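Local coordinates for protein BamaA.19900.a (Balamuthia mandrillaris, PDB 6VZZ) that binds glucose and, as a glucokinase of the actin-like ATPase clan, probably phosphorylates it at the expense of ATP to give glucose 6-phosphate, at residues V39-I43 with N379-A385; D71-I76 with T122-L126; C166-G172 with I369-T375; V191-L195 with E258-R264. All coordinates share one frame; numbering follows the deposited sequence.

Contact 1 (V39-I43 with N379-A385)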
loop_
_atom_site.group_PDB
_atom_site.type_symbol
_atom_site.label_atom_id
_atom_site.label_comp_id
_atom_site.label_asym_id
_atom_site.label_seq_id
_atom_site.Cartn_x
_atom_site.Cartn_y
_atom_site.Cartn_z
ATOM N N VAL A 39 -10.381 -1.965 -29.362
ATOM C CA VAL A 39 -11.194 -0.951 -28.699
ATOM C C VAL A 39 -10.613 -0.661 -27.324
ATOM O O VAL A 39 -10.286 -1.585 -26.573
ATOM C CB VAL A 39 -12.664 -1.399 -28.567
ATOM C CG1 VAL A 39 -13.470 -0.366 -27.768
ATOM C CG2 VAL A 39 -13.276 -1.621 -29.933
ATOM N N GLY A 40 -10.498 0.615 -26.990
ATOM C CA GLY A 40 -10.106 1.023 -25.650
ATOM C C GLY A 40 -11.093 2.028 -25.098
ATOM O O GLY A 40 -11.569 2.907 -25.819
ATOM N N VAL A 41 -11.404 1.890 -23.808
ATOM C CA VAL A 41 -12.398 2.735 -23.157
ATOM C C VAL A 41 -11.845 3.241 -21.834
ATOM O O VAL A 41 -11.278 2.468 -21.053
ATOM C CB VAL A 41 -13.729 1.998 -22.920
ATOM C CG1 VAL A 41 -14.788 2.972 -22.400
ATOM C CG2 VAL A 41 -14.192 1.345 -24.192
ATOM N N ASP A 42 -12.023 4.540 -21.585
ATOM C CA ASP A 42 -11.680 5.197 -20.326
ATOM C C ASP A 42 -12.994 5.627 -19.682
ATOM O O ASP A 42 -13.581 6.642 -20.070
ATOM C CB ASP A 42 -10.754 6.385 -20.578
ATOM C CG ASP A 42 -10.496 7.217 -19.322
ATOM O OD1 ASP A 42 -10.783 6.747 -18.198
ATOM O OD2 ASP A 42 -9.989 8.354 -19.459
ATOM N N ILE A 43 -13.470 4.853 -18.711
ATOM C CA ILE A 43 -14.710 5.169 -18.009
ATOM C C ILE A 43 -14.329 5.937 -16.750
ATOM O O ILE A 43 -13.889 5.351 -15.756
ATOM C CB ILE A 43 -15.518 3.916 -17.679
ATOM C CG1 ILE A 43 -15.909 3.175 -18.956
ATOM C CG2 ILE A 43 -16.751 4.299 -16.888
ATOM C CD1 ILE A 43 -16.621 1.847 -18.698
ATOM N N ASN A 379 -4.132 10.829 -23.105
ATOM C CA ASN A 379 -4.989 9.972 -22.295
ATOM C C ASN A 379 -4.228 8.674 -22.069
ATOM O O ASN A 379 -4.261 7.749 -22.876
ATOM C CB ASN A 379 -6.352 9.766 -22.939
ATOM C CG ASN A 379 -7.406 9.368 -21.919
ATOM O OD1 ASN A 379 -7.089 8.742 -20.910
ATOM N ND2 ASN A 379 -8.652 9.746 -22.158
ATOM N N LEU A 380 -3.490 8.631 -20.965
ATOM C CA LEU A 380 -2.683 7.461 -20.656
ATOM C C LEU A 380 -3.556 6.245 -20.394
ATOM O O LEU A 380 -3.131 5.116 -20.658
ATOM C CB LEU A 380 -1.780 7.757 -19.454
ATOM C CG LEU A 380 -0.581 8.678 -19.718
ATOM C CD1 LEU A 380 0.063 9.116 -18.410
ATOM C CD2 LEU A 380 0.450 7.991 -20.593
ATOM N N ASN A 381 -4.770 6.457 -19.879
ATOM C CA ASN A 381 -5.701 5.354 -19.665
ATOM C C ASN A 381 -6.020 4.644 -20.970
ATOM O O ASN A 381 -6.062 3.407 -21.018
ATOM C CB ASN A 381 -6.989 5.872 -19.027
ATOM C CG ASN A 381 -6.754 6.501 -17.675
ATOM O OD1 ASN A 381 -5.611 6.619 -17.224
ATOM N ND2 ASN A 381 -7.831 6.924 -17.022
ATOM N N LEU A 382 -6.270 5.414 -22.034
ATOM C CA LEU A 382 -6.609 4.813 -23.316
ATOM C C LEU A 382 -5.429 4.045 -23.886
ATOM O O LEU A 382 -5.608 2.949 -24.431
ATOM C CB LEU A 382 -7.078 5.882 -24.302
ATOM C CG LEU A 382 -8.431 6.531 -24.018
ATOM C CD1 LEU A 382 -8.669 7.625 -25.021
ATOM C CD2 LEU A 382 -9.545 5.502 -24.076
ATOM N N HIS A 383 -4.216 4.602 -23.769
ATOM C CA HIS A 383 -3.028 3.868 -24.191
ATOM C C HIS A 383 -2.917 2.550 -23.438
ATOM O O HIS A 383 -2.672 1.498 -24.041
ATOM C CB HIS A 383 -1.765 4.709 -23.980
ATOM C CG HIS A 383 -1.528 5.732 -25.046
ATOM N ND1 HIS A 383 -1.839 7.065 -24.882
ATOM C CD2 HIS A 383 -0.998 5.622 -26.286
ATOM C CE1 HIS A 383 -1.513 7.732 -25.974
ATOM N NE2 HIS A 383 -1.003 6.878 -26.843
ATOM N N GLY A 384 -3.106 2.591 -22.116
ATOM C CA GLY A 384 -3.022 1.379 -21.319
ATOM C C GLY A 384 -4.079 0.365 -21.704
ATOM O O GLY A 384 -3.782 -0.815 -21.919
ATOM N N ALA A 385 -5.330 0.818 -21.824
ATOM C CA ALA A 385 -6.399 -0.090 -22.222
ATOM C C ALA A 385 -6.111 -0.716 -23.576
ATOM O O ALA A 385 -6.384 -1.904 -23.788
ATOM C CB ALA A 385 -7.740 0.641 -22.243
#
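The carboxylate of D42 is met by two asparagine amides, from N379, the N-cap, and from N381, in the first turn of helix 380-389. N381 ND2 holds D42 OD1 over 3.2 Å, an almost straight bond at 174° that lies in the plane of the N381 amide but reaches the oxygen from above the carboxylate plane. At the other oxygen N379 ND2 adds only a weak bond to D42 OD2 at 3.3 Å, and the two flat groups stand nearly perpendicular, 81° apart. D42 can meet both because CG swings anti to the backbone N (chi1 173°), which carries the carboxylate out from the strand. N381 OD1 is hydrogen-bonded to T150, which, with the ND2 bond, fixes the rotation of the N381 amide. The carbonyl oxygen of N379 accepts from both N and ND1 of H383. Farther along the helix, side-chain carbons pack on the strand: L382 CD2 lies 3.8 Å from D42 CB and 3.7 Å from G40 O. A385 CB comes within 4.2 Å of G40 CA, where the lack of a side chain probably helps the helix come close; the axes of the short segments approach to 7.0 Å. Strand 37-43 of the mixed five-stranded sheet is thus covered by the C-terminal helix, and its end carboxylate is pinned to the helix's N-terminal turn by one near-straight bond and one weak one.

Contact 2 (D71-I76 with T122-L126)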
loop_
_atom_site.group_PDB
_atom_site.type_symbol
_atom_site.label_atom_id
_atom_site.label_comp_id
_atom_site.label_asym_id
_atom_site.label_seq_id
_atom_site.Cartn_x
_atom_site.Cartn_y
_atom_site.Cartn_z
ATOM N N ASP A 71 -23.966 7.186 -14.927
ATOM C CA ASP A 71 -24.514 5.885 -14.565
ATOM C C ASP A 71 -24.291 4.921 -15.727
ATOM O O ASP A 71 -24.074 5.332 -16.870
ATOM C CB ASP A 71 -25.996 5.979 -14.117
ATOM C CG ASP A 71 -27.000 6.070 -15.266
ATOM O OD1 ASP A 71 -26.632 6.042 -16.451
ATOM O OD2 ASP A 71 -28.210 6.174 -14.969
ATOM N N THR A 72 -24.329 3.626 -15.417
ATOM C CA THR A 72 -23.956 2.621 -16.406
ATOM C C THR A 72 -25.037 2.411 -17.460
ATOM O O THR A 72 -24.718 1.998 -18.579
ATOM C CB THR A 72 -23.627 1.297 -15.712
ATOM O OG1 THR A 72 -24.719 0.912 -14.864
ATOM C CG2 THR A 72 -22.347 1.431 -14.876
ATOM N N ARG A 73 -26.306 2.682 -17.138
ATOM C CA ARG A 73 -27.350 2.556 -18.154
ATOM C C ARG A 73 -27.136 3.563 -19.279
ATOM O O ARG A 73 -27.350 3.246 -20.455
ATOM C CB ARG A 73 -28.738 2.727 -17.531
ATOM C CG ARG A 73 -29.023 1.880 -16.267
ATOM C CD ARG A 73 -28.859 0.365 -16.470
ATOM N NE ARG A 73 -27.466 -0.076 -16.328
ATOM C CZ ARG A 73 -27.030 -1.295 -16.640
ATOM N NH1 ARG A 73 -27.873 -2.202 -17.114
ATOM N NH2 ARG A 73 -25.748 -1.605 -16.496
ATOM N N LYS A 74 -26.695 4.779 -18.942
ATOM C CA LYS A 74 -26.372 5.755 -19.977
ATOM C C LYS A 74 -25.133 5.343 -20.770
ATOM O O LYS A 74 -25.037 5.648 -21.964
ATOM C CB LYS A 74 -26.187 7.144 -19.358
ATOM N N LEU A 75 -24.186 4.646 -20.138
ATOM C CA LEU A 75 -23.046 4.113 -20.876
ATOM C C LEU A 75 -23.491 3.071 -21.900
ATOM O O LEU A 75 -23.044 3.085 -23.054
ATOM C CB LEU A 75 -22.029 3.508 -19.912
ATOM C CG LEU A 75 -21.126 4.488 -19.163
ATOM C CD1 LEU A 75 -20.059 3.742 -18.379
ATOM C CD2 LEU A 75 -20.489 5.471 -20.141
ATOM N N ILE A 76 -24.368 2.152 -21.493
ATOM C CA ILE A 76 -24.833 1.119 -22.411
ATOM C C ILE A 76 -25.455 1.750 -23.652
ATOM O O ILE A 76 -25.202 1.308 -24.780
ATOM C CB ILE A 76 -25.808 0.165 -21.691
ATOM C CG1 ILE A 76 -25.049 -0.676 -20.665
ATOM C CG2 ILE A 76 -26.534 -0.751 -22.678
ATOM C CD1 ILE A 76 -25.947 -1.512 -19.799
ATOM N N THR A 122 -27.496 -1.229 -9.901
ATOM C CA THR A 122 -27.579 -1.420 -11.348
ATOM C C THR A 122 -26.974 -0.241 -12.098
ATOM O O THR A 122 -26.346 -0.417 -13.150
ATOM C CB THR A 122 -29.032 -1.617 -11.777
ATOM O OG1 THR A 122 -29.654 -2.585 -10.926
ATOM C CG2 THR A 122 -29.100 -2.089 -13.228
ATOM N N HIS A 123 -27.147 0.969 -11.569
ATOM C CA HIS A 123 -26.671 2.162 -12.250
ATOM C C HIS A 123 -25.205 2.454 -11.973
ATOM O O HIS A 123 -24.637 3.345 -12.609
ATOM C CB HIS A 123 -27.548 3.354 -11.864
ATOM C CG HIS A 123 -28.935 3.278 -12.433
ATOM N ND1 HIS A 123 -29.529 4.330 -13.098
ATOM C CD2 HIS A 123 -29.832 2.263 -12.463
ATOM C CE1 HIS A 123 -30.735 3.971 -13.500
ATOM N NE2 HIS A 123 -30.944 2.722 -13.126
ATOM N N ARG A 124 -24.584 1.718 -11.052
ATOM C CA ARG A 124 -23.163 1.846 -10.787
ATOM C C ARG A 124 -22.345 0.690 -11.334
ATOM O O ARG A 124 -21.126 0.822 -11.453
ATOM C CB ARG A 124 -22.914 1.966 -9.276
ATOM C CG ARG A 124 -23.425 3.263 -8.674
ATOM C CD ARG A 124 -23.080 3.383 -7.189
ATOM N NE ARG A 124 -24.017 2.623 -6.364
ATOM C CZ ARG A 124 -23.715 1.501 -5.715
ATOM N NH1 ARG A 124 -22.485 0.999 -5.766
ATOM N NH2 ARG A 124 -24.647 0.882 -5.002
ATOM N N ARG A 125 -22.983 -0.422 -11.689
ATOM C CA ARG A 125 -22.297 -1.623 -12.136
ATOM C C ARG A 125 -22.517 -1.852 -13.626
ATOM O O ARG A 125 -23.584 -1.558 -14.166
ATOM C CB ARG A 125 -22.766 -2.837 -11.332
ATOM C CG ARG A 125 -22.391 -2.716 -9.862
ATOM C CD ARG A 125 -22.866 -3.869 -9.005
ATOM N NE ARG A 125 -22.259 -3.778 -7.680
ATOM C CZ ARG A 125 -22.686 -4.446 -6.614
ATOM N NH1 ARG A 125 -23.734 -5.256 -6.717
ATOM N NH2 ARG A 125 -22.071 -4.296 -5.442
ATOM N N LEU A 126 -21.483 -2.368 -14.289
ATOM C CA LEU A 126 -21.505 -2.615 -15.726
ATOM C C LEU A 126 -20.928 -3.999 -15.984
ATOM O O LEU A 126 -19.766 -4.255 -15.651
ATOM C CB LEU A 126 -20.710 -1.542 -16.480
ATOM C CG LEU A 126 -20.542 -1.697 -17.997
ATOM C CD1 LEU A 126 -21.875 -1.625 -18.729
ATOM C CD2 LEU A 126 -19.565 -0.663 -18.553
#
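The backbones of 71-76 and 122-126 come closest where D71 and H123 have CA atoms 4.9 Å apart, and there T72 N donates to H123 O over 2.8 Å. D71 is the N-cap of the helix that starts at T72, and its two oxygens serve different partners. OD1 takes the capping bond from K74 N at 2.8 Å; OD2 accepts from H123 ND1 at 2.9 Å, a bent bond of 133° that comes from above the carboxylate plane. The two side chains run side by side in the same direction, with carboxylate and ring planes 73° apart. R73 closes over the same histidine: its CG stands 3.8 Å from the H123 ring centroid, 8° off the ring normal, in a CH-pi contact over the face. The arginine chain then bends at chi2 and chi3, turning its guanidinium back so that NE donates to T72 OG1; one face of the group receives T122 CG2 and the other I76 CD1, and NH1 forms a salt bridge with E130. T72 OG1, placed between its backbone N and carbonyl carbon, lies 2.7 Å from T122 O and 2.8 Å from R125 O. Its methyl CG2 meets L126 CB, and farther along the helix I76 CG1 packs on L126 CD1 at 3.8 Å. The first turn of helix 72-90 thereby sits on the junction between helix 121-124 and edge strand 125-127 of a small antiparallel sheet, while L75 and L126 both reach I43 of strand 37-43.

Contact 3 (C166-G172 with I369-T375)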
loop_
_atom_site.group_PDB
_atom_site.type_symbol
_atom_site.label_atom_id
_atom_site.label_comp_id
_atom_site.label_asym_id
_atom_site.label_seq_id
_atom_site.Cartn_x
_atom_site.Cartn_y
_atom_site.Cartn_z
ATOM N N CYS A 166 5.731 13.784 -22.250
ATOM C CA CYS A 166 4.585 14.296 -21.511
ATOM C C CYS A 166 4.783 14.331 -19.997
ATOM O O CYS A 166 3.835 14.670 -19.283
ATOM C CB CYS A 166 3.336 13.484 -21.849
ATOM S SG CYS A 166 3.539 11.719 -21.605
ATOM N N PHE A 167 5.966 14.009 -19.478
ATOM C CA PHE A 167 6.255 14.144 -18.056
ATOM C C PHE A 167 7.483 15.018 -17.861
ATOM O O PHE A 167 8.368 15.062 -18.716
ATOM C CB PHE A 167 6.470 12.787 -17.385
ATOM C CG PHE A 167 5.198 12.074 -17.066
ATOM C CD1 PHE A 167 4.543 12.309 -15.870
ATOM C CD2 PHE A 167 4.643 11.187 -17.966
ATOM C CE1 PHE A 167 3.362 11.670 -15.575
ATOM C CE2 PHE A 167 3.465 10.543 -17.675
ATOM C CZ PHE A 167 2.824 10.787 -16.475
ATOM N N LYS A 168 7.522 15.719 -16.727
ATOM C CA LYS A 168 8.636 16.587 -16.358
ATOM C C LYS A 168 8.957 16.374 -14.885
ATOM O O LYS A 168 8.041 16.181 -14.072
ATOM C CB LYS A 168 8.332 18.072 -16.604
ATOM C CG LYS A 168 8.557 18.552 -18.031
ATOM C CD LYS A 168 10.045 18.691 -18.330
ATOM C CE LYS A 168 10.304 18.923 -19.813
ATOM N NZ LYS A 168 9.694 17.829 -20.640
ATOM N N PRO A 169 10.235 16.384 -14.515
ATOM C CA PRO A 169 10.584 16.280 -13.093
ATOM C C PRO A 169 10.241 17.560 -12.353
ATOM O O PRO A 169 10.446 18.669 -12.858
ATOM C CB PRO A 169 12.097 16.049 -13.108
ATOM C CG PRO A 169 12.459 15.782 -14.544
ATOM C CD PRO A 169 11.425 16.439 -15.379
ATOM N N LEU A 170 9.693 17.400 -11.153
ATOM C CA LEU A 170 9.529 18.521 -10.239
ATOM C C LEU A 170 10.596 18.546 -9.155
ATOM O O LEU A 170 10.982 19.635 -8.712
ATOM C CB LEU A 170 8.141 18.487 -9.590
ATOM C CG LEU A 170 6.932 18.786 -10.481
ATOM C CD1 LEU A 170 5.659 18.858 -9.655
ATOM C CD2 LEU A 170 7.123 20.064 -11.275
ATOM N N TRP A 171 11.079 17.380 -8.720
ATOM C CA TRP A 171 12.200 17.316 -7.790
ATOM C C TRP A 171 12.704 15.876 -7.707
ATOM O O TRP A 171 12.082 14.945 -8.226
ATOM C CB TRP A 171 11.821 17.872 -6.414
ATOM C CG TRP A 171 10.869 17.061 -5.573
ATOM C CD1 TRP A 171 11.050 15.781 -5.121
ATOM C CD2 TRP A 171 9.626 17.508 -5.008
ATOM N NE1 TRP A 171 9.984 15.395 -4.344
ATOM C CE2 TRP A 171 9.102 16.440 -4.251
ATOM C CE3 TRP A 171 8.897 18.697 -5.087
ATOM C CZ2 TRP A 171 7.888 16.531 -3.576
ATOM C CZ3 TRP A 171 7.684 18.784 -4.415
ATOM C CH2 TRP A 171 7.195 17.709 -3.670
ATOM N N GLY A 172 13.861 15.710 -7.071
ATOM C CA GLY A 172 14.455 14.411 -6.888
ATOM C C GLY A 172 15.826 14.292 -7.520
ATOM O O GLY A 172 16.265 15.162 -8.277
ATOM N N ILE A 369 13.294 10.771 -3.157
ATOM C CA ILE A 369 12.186 10.287 -3.965
ATOM C C ILE A 369 11.981 11.247 -5.129
ATOM O O ILE A 369 11.898 12.464 -4.929
ATOM C CB ILE A 369 10.915 10.162 -3.112
ATOM C CG1 ILE A 369 11.121 9.071 -2.057
ATOM C CG2 ILE A 369 9.676 9.905 -3.977
ATOM C CD1 ILE A 369 9.975 8.097 -1.957
ATOM N N ASP A 370 11.926 10.706 -6.348
ATOM C CA ASP A 370 11.658 11.511 -7.531
ATOM C C ASP A 370 10.170 11.835 -7.633
ATOM O O ASP A 370 9.309 11.041 -7.254
ATOM C CB ASP A 370 12.102 10.784 -8.807
ATOM C CG ASP A 370 13.608 10.672 -8.938
ATOM O OD1 ASP A 370 14.306 11.711 -8.997
ATOM O OD2 ASP A 370 14.096 9.522 -8.992
ATOM N N LEU A 371 9.867 13.019 -8.154
ATOM C CA LEU A 371 8.491 13.420 -8.415
ATOM C C LEU A 371 8.399 13.902 -9.854
ATOM O O LEU A 371 9.147 14.799 -10.263
ATOM C CB LEU A 371 8.026 14.508 -7.442
ATOM C CG LEU A 371 6.712 15.221 -7.794
ATOM C CD1 LEU A 371 5.558 14.235 -7.855
ATOM C CD2 LEU A 371 6.407 16.349 -6.810
ATOM N N PHE A 372 7.506 13.288 -10.621
ATOM C CA PHE A 372 7.240 13.696 -11.990
ATOM C C PHE A 372 5.794 14.142 -12.075
ATOM O O PHE A 372 4.945 13.701 -11.293
ATOM C CB PHE A 372 7.500 12.566 -12.998
ATOM C CG PHE A 372 8.851 11.934 -12.863
ATOM C CD1 PHE A 372 9.972 12.555 -13.374
ATOM C CD2 PHE A 372 9.004 10.724 -12.222
ATOM C CE1 PHE A 372 11.223 11.983 -13.253
ATOM C CE2 PHE A 372 10.253 10.146 -12.092
ATOM C CZ PHE A 372 11.371 10.781 -12.609
ATOM N N THR A 373 5.514 15.031 -13.014
ATOM C CA THR A 373 4.143 15.460 -13.216
ATOM C C THR A 373 3.884 15.546 -14.712
ATOM O O THR A 373 4.773 15.906 -15.490
ATOM C CB THR A 373 3.867 16.796 -12.497
ATOM O OG1 THR A 373 2.452 17.024 -12.431
ATOM C CG2 THR A 373 4.557 17.968 -13.204
ATOM N N GLN A 374 2.680 15.159 -15.112
ATOM C CA GLN A 374 2.329 15.144 -16.523
ATOM C C GLN A 374 2.154 16.571 -17.023
ATOM O O GLN A 374 1.480 17.383 -16.382
ATOM C CB GLN A 374 1.054 14.329 -16.734
ATOM C CG GLN A 374 0.697 14.085 -18.184
ATOM C CD GLN A 374 -0.544 13.216 -18.345
ATOM O OE1 GLN A 374 -0.862 12.389 -17.488
ATOM N NE2 GLN A 374 -1.253 13.406 -19.445
ATOM N N THR A 375 2.759 16.877 -18.174
ATOM C CA THR A 375 2.806 18.237 -18.691
ATOM C C THR A 375 2.104 18.434 -20.022
ATOM O O THR A 375 1.830 19.582 -20.382
ATOM C CB THR A 375 4.259 18.695 -18.855
ATOM O OG1 THR A 375 4.967 17.722 -19.630
ATOM C CG2 THR A 375 4.938 18.850 -17.490
#
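W171 and L371, both buried, form the packed end of this strand pair, and L371 has the most surface covered in the contact. L371 CD2 makes a CH-pi contact over the six-membered ring of W171, 3.4 Å from its centroid and 8° off its normal, and I369 O lies at the ring edge. W171 gets there with CG between its backbone N and carbonyl carbon (chi1 71°), which folds the indole back over the neighbouring strand; R354 adds a cation-pi contact. Beside them L170 lays CG against T373 CG2 at 3.7 Å. On the face that carries F167 and Q374, the F167 ring takes Q374 CB over one face, while Q374 OE1 is held by G336 N. The strands are antiparallel, K168 and T373 exchanging a pair of backbone bonds. A classic beta bulge interrupts them where L170 and W171 both face L371: L170 N donates to L371 O, and W171 O accepts from L371 N at 2.9 Å. Here 167-171 is an edge strand of the mixed six-stranded sheet, with 370-374 joining it to 331-335. The solvent side is looser: the exposed K168 touches CG2 of the partly exposed T375 with CB and CG alone before its bent chain leads the amine away from the partner strand.

Contact 4 (V191-L195 with E258-R264). With BGC (beta-D-glucopyranose), chain B.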
loop_
_atom_site.group_PDB
_atom_site.type_symbol
_atom_site.label_atom_id
_atom_site.label_comp_id
_atom_site.label_asym_id
_atom_site.label_seq_id
_atom_site.Cartn_x
_atom_site.Cartn_y
_atom_site.Cartn_z
ATOM N N VAL A 191 -5.578 13.048 -9.899
ATOM C CA VAL A 191 -6.642 13.800 -9.244
ATOM C C VAL A 191 -7.653 14.213 -10.301
ATOM O O VAL A 191 -7.310 14.936 -11.243
ATOM C CB VAL A 191 -6.095 15.031 -8.506
ATOM C CG1 VAL A 191 -7.199 15.712 -7.705
ATOM C CG2 VAL A 191 -4.938 14.647 -7.610
ATOM N N GLY A 192 -8.898 13.766 -10.137
ATOM C CA GLY A 192 -9.971 14.086 -11.054
ATOM C C GLY A 192 -11.315 14.044 -10.354
ATOM O O GLY A 192 -11.490 14.674 -9.302
ATOM N N THR A 193 -12.279 13.319 -10.924
ATOM C CA THR A 193 -13.532 13.089 -10.209
ATOM C C THR A 193 -13.271 12.351 -8.905
ATOM O O THR A 193 -13.928 12.615 -7.891
ATOM C CB THR A 193 -14.515 12.303 -11.082
ATOM O OG1 THR A 193 -14.621 12.928 -12.365
ATOM C CG2 THR A 193 -15.894 12.262 -10.433
ATOM N N GLY A 194 -12.297 11.433 -8.911
ATOM C CA GLY A 194 -11.846 10.777 -7.702
ATOM C C GLY A 194 -10.339 10.887 -7.552
ATOM O O GLY A 194 -9.656 11.494 -8.380
ATOM N N LEU A 195 -9.839 10.301 -6.462
ATOM C CA LEU A 195 -8.405 10.161 -6.235
ATOM C C LEU A 195 -7.980 8.761 -6.673
ATOM O O LEU A 195 -8.299 7.767 -6.007
ATOM C CB LEU A 195 -8.053 10.408 -4.774
ATOM C CG LEU A 195 -6.568 10.258 -4.428
ATOM C CD1 LEU A 195 -5.710 10.931 -5.484
ATOM C CD2 LEU A 195 -6.283 10.826 -3.043
ATOM N N GLU A 258 -10.035 11.280 -0.675
ATOM C CA GLU A 258 -10.819 11.700 -1.834
ATOM C C GLU A 258 -11.888 12.727 -1.467
ATOM O O GLU A 258 -12.348 13.473 -2.341
ATOM C CB GLU A 258 -11.468 10.485 -2.506
ATOM C CG GLU A 258 -12.178 10.814 -3.819
ATOM C CD GLU A 258 -12.723 9.588 -4.539
ATOM O OE1 GLU A 258 -11.914 8.758 -5.001
ATOM O OE2 GLU A 258 -13.964 9.449 -4.642
ATOM N N ASP A 259 -12.283 12.807 -0.197
ATOM C CA ASP A 259 -13.267 13.814 0.171
ATOM C C ASP A 259 -12.693 15.222 0.120
ATOM O O ASP A 259 -13.458 16.195 0.164
ATOM C CB ASP A 259 -13.843 13.505 1.554
ATOM C CG ASP A 259 -14.681 12.228 1.559
ATOM O OD1 ASP A 259 -15.274 11.904 0.502
ATOM O OD2 ASP A 259 -14.757 11.553 2.610
ATOM N N ILE A 260 -11.370 15.352 0.002
ATOM C CA ILE A 260 -10.727 16.632 -0.234
ATOM C C ILE A 260 -10.015 16.660 -1.583
ATOM O O ILE A 260 -10.128 17.641 -2.335
ATOM C CB ILE A 260 -9.746 16.965 0.909
ATOM C CG1 ILE A 260 -10.516 17.288 2.190
ATOM C CG2 ILE A 260 -8.800 18.092 0.527
ATOM C CD1 ILE A 260 -9.611 17.546 3.384
ATOM N N VAL A 261 -9.321 15.577 -1.921
ATOM C CA VAL A 261 -8.452 15.540 -3.086
ATOM C C VAL A 261 -9.261 15.015 -4.261
ATOM O O VAL A 261 -9.102 13.864 -4.682
ATOM C CB VAL A 261 -7.199 14.681 -2.819
ATOM C CG1 VAL A 261 -6.195 14.822 -3.952
ATOM C CG2 VAL A 261 -6.582 15.059 -1.486
ATOM N N SER A 262 -10.134 15.866 -4.794
ATOM C CA SER A 262 -10.994 15.540 -5.927
ATOM C C SER A 262 -11.672 16.827 -6.360
ATOM O O SER A 262 -11.548 17.863 -5.702
ATOM C CB SER A 262 -12.033 14.474 -5.577
ATOM O OG SER A 262 -12.940 14.986 -4.625
ATOM N N GLY A 263 -12.397 16.753 -7.469
ATOM C CA GLY A 263 -13.154 17.906 -7.898
ATOM C C GLY A 263 -14.159 18.361 -6.858
ATOM O O GLY A 263 -14.129 19.518 -6.430
ATOM N N ARG A 264 -15.058 17.463 -6.439
ATOM C CA ARG A 264 -16.029 17.831 -5.416
ATOM C C ARG A 264 -15.339 18.179 -4.105
ATOM O O ARG A 264 -15.858 18.988 -3.328
ATOM C CB ARG A 264 -17.049 16.701 -5.220
ATOM C CG ARG A 264 -16.510 15.446 -4.553
ATOM C CD ARG A 264 -17.493 14.284 -4.653
ATOM N NE ARG A 264 -17.028 13.114 -3.913
ATOM C CZ ARG A 264 -16.233 12.172 -4.422
ATOM N NH1 ARG A 264 -15.817 12.259 -5.684
ATOM N NH2 ARG A 264 -15.852 11.137 -3.673
HETATM C C2 BGC B . -12.178 4.909 -7.487
HETATM C C3 BGC B . -10.922 4.343 -8.131
HETATM C C4 BGC B . -10.491 5.224 -9.297
HETATM C C5 BGC B . -10.348 6.664 -8.819
HETATM C C6 BGC B . -9.964 7.638 -9.907
HETATM C C1 BGC B . -11.923 6.356 -7.094
HETATM O O1 BGC B . -13.006 6.895 -6.428
HETATM O O2 BGC B . -12.535 4.138 -6.347
HETATM O O3 BGC B . -11.140 3.007 -8.560
HETATM O O4 BGC B . -9.235 4.789 -9.797
HETATM O O5 BGC B . -11.597 7.099 -8.266
HETATM O O6 BGC B . -10.765 7.474 -11.059
HETATM O O HOH W 1 -15.420 14.896 -7.582
#
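L195, V261 and E258 bury most of the surface between 191-195 and 258-264, and they divide it into an apolar and a polar half. L195 CD2 packs against V261 CB at 4.0 Å, and V261, the centre of an inverse gamma turn, presents CG1 to V191 CG2 at 3.9 Å. Helix 303-327 covers this half through L316, which touches both valines. E258 carries the polar half. With CG anti to the backbone N (chi1 -174°) and an extended chain, its carboxylate arrives beside G194, where OE1 accepts from L195 N at 3.0 Å, from above the carboxylate plane, and from glucose O1 at 2.6 Å. The other oxygen, OE2, offers its anti lone pair to R264 NH2 in a 2.7 Å salt bridge lying in the guanidinium plane, and also accepts from N116. Four donors thus fix the rotation of the carboxylate. S262, the N-cap of helix 263-276, ties E258 further by donating OG to E258 O, and G263 N reaches G192 O at 2.9 Å. A water bridges T193 O and R264 N. The result is one wall of the glucose pocket: a glycine-rich turn between two strands and a glutamate at the anomeric hydroxyl, in a cleft consistent with the sugar-kinase branch of the actin-like ATPase fold.

From the N terminus, strand 37-43 opens contact 1, whose partner helix comes at the C-terminal end, so the other three contacts all fall within its span. Contact 2 closes first, over 45 residues that include most of helix 72-90 and several strands, and abuts contact 1. Contact 3 then opens at 166-172; contact 4 opens and closes inside it, bringing the glucose-binding turn against the loop that leads into helix 263-276, before 369-375 completes contact 3. After a short connection strand 370-374 is followed by helix 380-389, where L380 packs on Q374 and F167. Contact 1 thus returns the chain to the five-stranded sheet from the six-stranded sheet joined in contact 3.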